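Local coordinates for aryl acylamidase (bacterium CSBL00001, PDB 4YJ6), which probably hydrolyses the amide bond of N-acylated aryl amines, at residues 152-157 against 488-493. Numbering follows the deposited sequence.
Sequences NPFNLD and DIPAGR
Pro490 of the short C-terminal helix 488-491 fits into a shallow hollow formed by Pro153 and the ring of Phe154. Its CD lies over one face of that ring, 3.8 Å from the centroid and 16° off the normal, a CH-pi contact set toward the rim. Pro490 CB, meanwhile, rests against Pro153 CB at 3.7 Å and also touches the Pro153 carbonyl oxygen. Proline suits position 490 because its compact ring fills a small hollow without a flexible end to be fixed; Pro153 is the second residue of a type I beta turn, where its ring-fixed phi fits. Next to Pro490, Ile489 crosses Phe154 at about a right angle and lays both of its branches along the CD1 side of the ring, with CG2 3.9 Å from Phe154 CD1. The Phe154 ring reaches them because CG stands anti to its own carbonyl carbon (chi1 -82°), and its outer part meets the helix. With an alanine in place of Phe154, Pro490 CD would probably lose its aromatic bed and Ile489 would face a gap.

On the other flank Arg493, extended from CG to NE, runs past the Pro153 carbonyl and crosses Leu156 at about a right angle. Its CD comes within 3.6 Å of Pro153 O, and Leu156 CD2 meets NH1 at 3.7 Å, so the aliphatic and charged portions both pack on the loop. The cationic end has its polar partners elsewhere: NH2 bonds to Arg41 O and forms a salt bridge with Asp173.

No hydrogen bond links the two segments, leaving shape to join them. Within the loop, Asn152 OD1 accepts from Phe154 N at 2.9 Å and Asn152 O from Asn155 N. The first bond makes an Asx turn at the start of the type I turn, whose proline-phenylalanine corner packs against the C-terminal helical turn of this amidase-family chain.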
loop_
_atom_site.group_PDB
_atom_site.type_symbol
_atom_site.label_atom_id
_atom_site.label_comp_id
_atom_site.label_asym_id
_atom_site.label_seq_id
_atom_site.Cartn_x
_atom_site.Cartn_y
_atom_site.Cartn_z
ATOM N N ASN A 152 12.085 -7.509 6.115
ATOM C CA ASN A 152 10.879 -7.913 6.795
ATOM C C ASN A 152 11.095 -8.026 8.302
ATOM O O ASN A 152 11.959 -8.819 8.719
ATOM C CB ASN A 152 10.451 -9.290 6.244
ATOM C CG ASN A 152 9.011 -9.577 6.506
ATOM O OD1 ASN A 152 8.553 -9.449 7.644
ATOM N ND2 ASN A 152 8.252 -9.901 5.447
ATOM N N PRO A 153 10.329 -7.264 9.128
ATOM C CA PRO A 153 10.509 -7.374 10.584
ATOM C C PRO A 153 10.285 -8.782 11.108
ATOM O O PRO A 153 10.708 -9.078 12.219
ATOM C CB PRO A 153 9.438 -6.424 11.162
ATOM C CG PRO A 153 9.190 -5.425 10.030
ATOM C CD PRO A 153 9.295 -6.262 8.782
ATOM N N PHE A 154 9.596 -9.632 10.351
ATOM C CA PHE A 154 9.388 -11.017 10.820
ATOM C C PHE A 154 10.614 -11.906 10.591
ATOM O O PHE A 154 10.731 -12.976 11.196
ATOM C CB PHE A 154 8.142 -11.619 10.161
ATOM C CG PHE A 154 6.890 -11.219 10.843
ATOM C CD1 PHE A 154 6.259 -12.061 11.735
ATOM C CD2 PHE A 154 6.384 -9.946 10.645
ATOM C CE1 PHE A 154 5.133 -11.656 12.406
ATOM C CE2 PHE A 154 5.276 -9.522 11.308
ATOM C CZ PHE A 154 4.639 -10.354 12.192
ATOM N N ASN A 155 11.490 -11.490 9.689
ATOM C CA ASN A 155 12.752 -12.175 9.429
ATOM C C ASN A 155 13.540 -11.328 8.442
ATOM O O ASN A 155 13.212 -11.239 7.260
ATOM C CB ASN A 155 12.512 -13.600 8.880
ATOM C CG ASN A 155 13.811 -14.361 8.672
ATOM O OD1 ASN A 155 14.862 -13.758 8.473
ATOM N ND2 ASN A 155 13.738 -15.688 8.720
ATOM N N LEU A 156 14.582 -10.649 8.928
ATOM C CA LEU A 156 15.296 -9.689 8.086
ATOM C C LEU A 156 16.006 -10.294 6.868
ATOM O O LEU A 156 16.455 -9.575 6.014
ATOM C CB LEU A 156 16.289 -8.837 8.925
ATOM C CG LEU A 156 15.656 -7.678 9.714
ATOM C CD1 LEU A 156 14.601 -8.188 10.677
ATOM C CD2 LEU A 156 16.750 -6.965 10.478
ATOM N N ASP A 157 16.101 -11.615 6.781
ATOM C CA ASP A 157 16.658 -12.242 5.576
ATOM C C ASP A 157 15.680 -12.129 4.412
ATOM O O ASP A 157 16.054 -12.359 3.270
ATOM C CB ASP A 157 16.956 -13.736 5.828
ATOM C CG ASP A 157 18.143 -13.960 6.778
ATOM O OD1 ASP A 157 18.992 -13.058 6.902
ATOM O OD2 ASP A 157 18.210 -15.058 7.379
ATOM N N ASP A 488 4.427 -10.351 18.277
ATOM C CA ASP A 488 5.455 -10.757 19.240
ATOM C C ASP A 488 6.771 -11.071 18.546
ATOM O O ASP A 488 7.853 -10.946 19.134
ATOM C CB ASP A 488 5.021 -11.995 20.055
ATOM C CG ASP A 488 3.869 -11.708 21.015
ATOM O OD1 ASP A 488 3.514 -10.542 21.262
ATOM O OD2 ASP A 488 3.311 -12.687 21.547
ATOM N N ILE A 489 6.717 -11.511 17.300
ATOM C CA ILE A 489 7.933 -11.891 16.605
ATOM C C ILE A 489 8.819 -10.668 16.352
ATOM O O ILE A 489 9.952 -10.609 16.841
ATOM C CB ILE A 489 7.614 -12.693 15.312
ATOM C CG1 ILE A 489 6.989 -14.062 15.672
ATOM C CG2 ILE A 489 8.862 -12.859 14.465
ATOM C CD1 ILE A 489 6.352 -14.797 14.471
ATOM N N PRO A 490 8.322 -9.670 15.594
ATOM C CA PRO A 490 9.168 -8.466 15.480
ATOM C C PRO A 490 9.475 -7.780 16.832
ATOM O O PRO A 490 10.561 -7.242 16.983
ATOM C CB PRO A 490 8.360 -7.538 14.538
ATOM C CG PRO A 490 6.924 -8.039 14.607
ATOM C CD PRO A 490 7.043 -9.560 14.856
ATOM N N ALA A 491 8.539 -7.796 17.774
ATOM C CA ALA A 491 8.712 -7.111 19.060
ATOM C C ALA A 491 9.894 -7.703 19.829
ATOM O O ALA A 491 10.535 -7.012 20.624
ATOM C CB ALA A 491 7.447 -7.198 19.894
ATOM N N GLY A 492 10.203 -8.962 19.550
ATOM C CA GLY A 492 11.306 -9.633 20.228
ATOM C C GLY A 492 12.560 -9.825 19.399
ATOM O O GLY A 492 13.478 -10.517 19.820
ATOM N N ARG A 493 12.631 -9.232 18.218
ATOM C CA ARG A 493 13.778 -9.480 17.362
ATOM C C ARG A 493 15.015 -8.767 17.913
ATOM O O ARG A 493 14.910 -7.717 18.530
ATOM C CB ARG A 493 13.497 -9.049 15.915
ATOM C CG ARG A 493 13.483 -7.542 15.677
ATOM C CD ARG A 493 13.110 -7.208 14.207
ATOM N NE ARG A 493 13.044 -5.755 14.007
ATOM C CZ ARG A 493 14.088 -4.994 13.728
ATOM N NH1 ARG A 493 15.300 -5.548 13.572
ATOM N NH2 ARG A 493 13.924 -3.671 13.597
#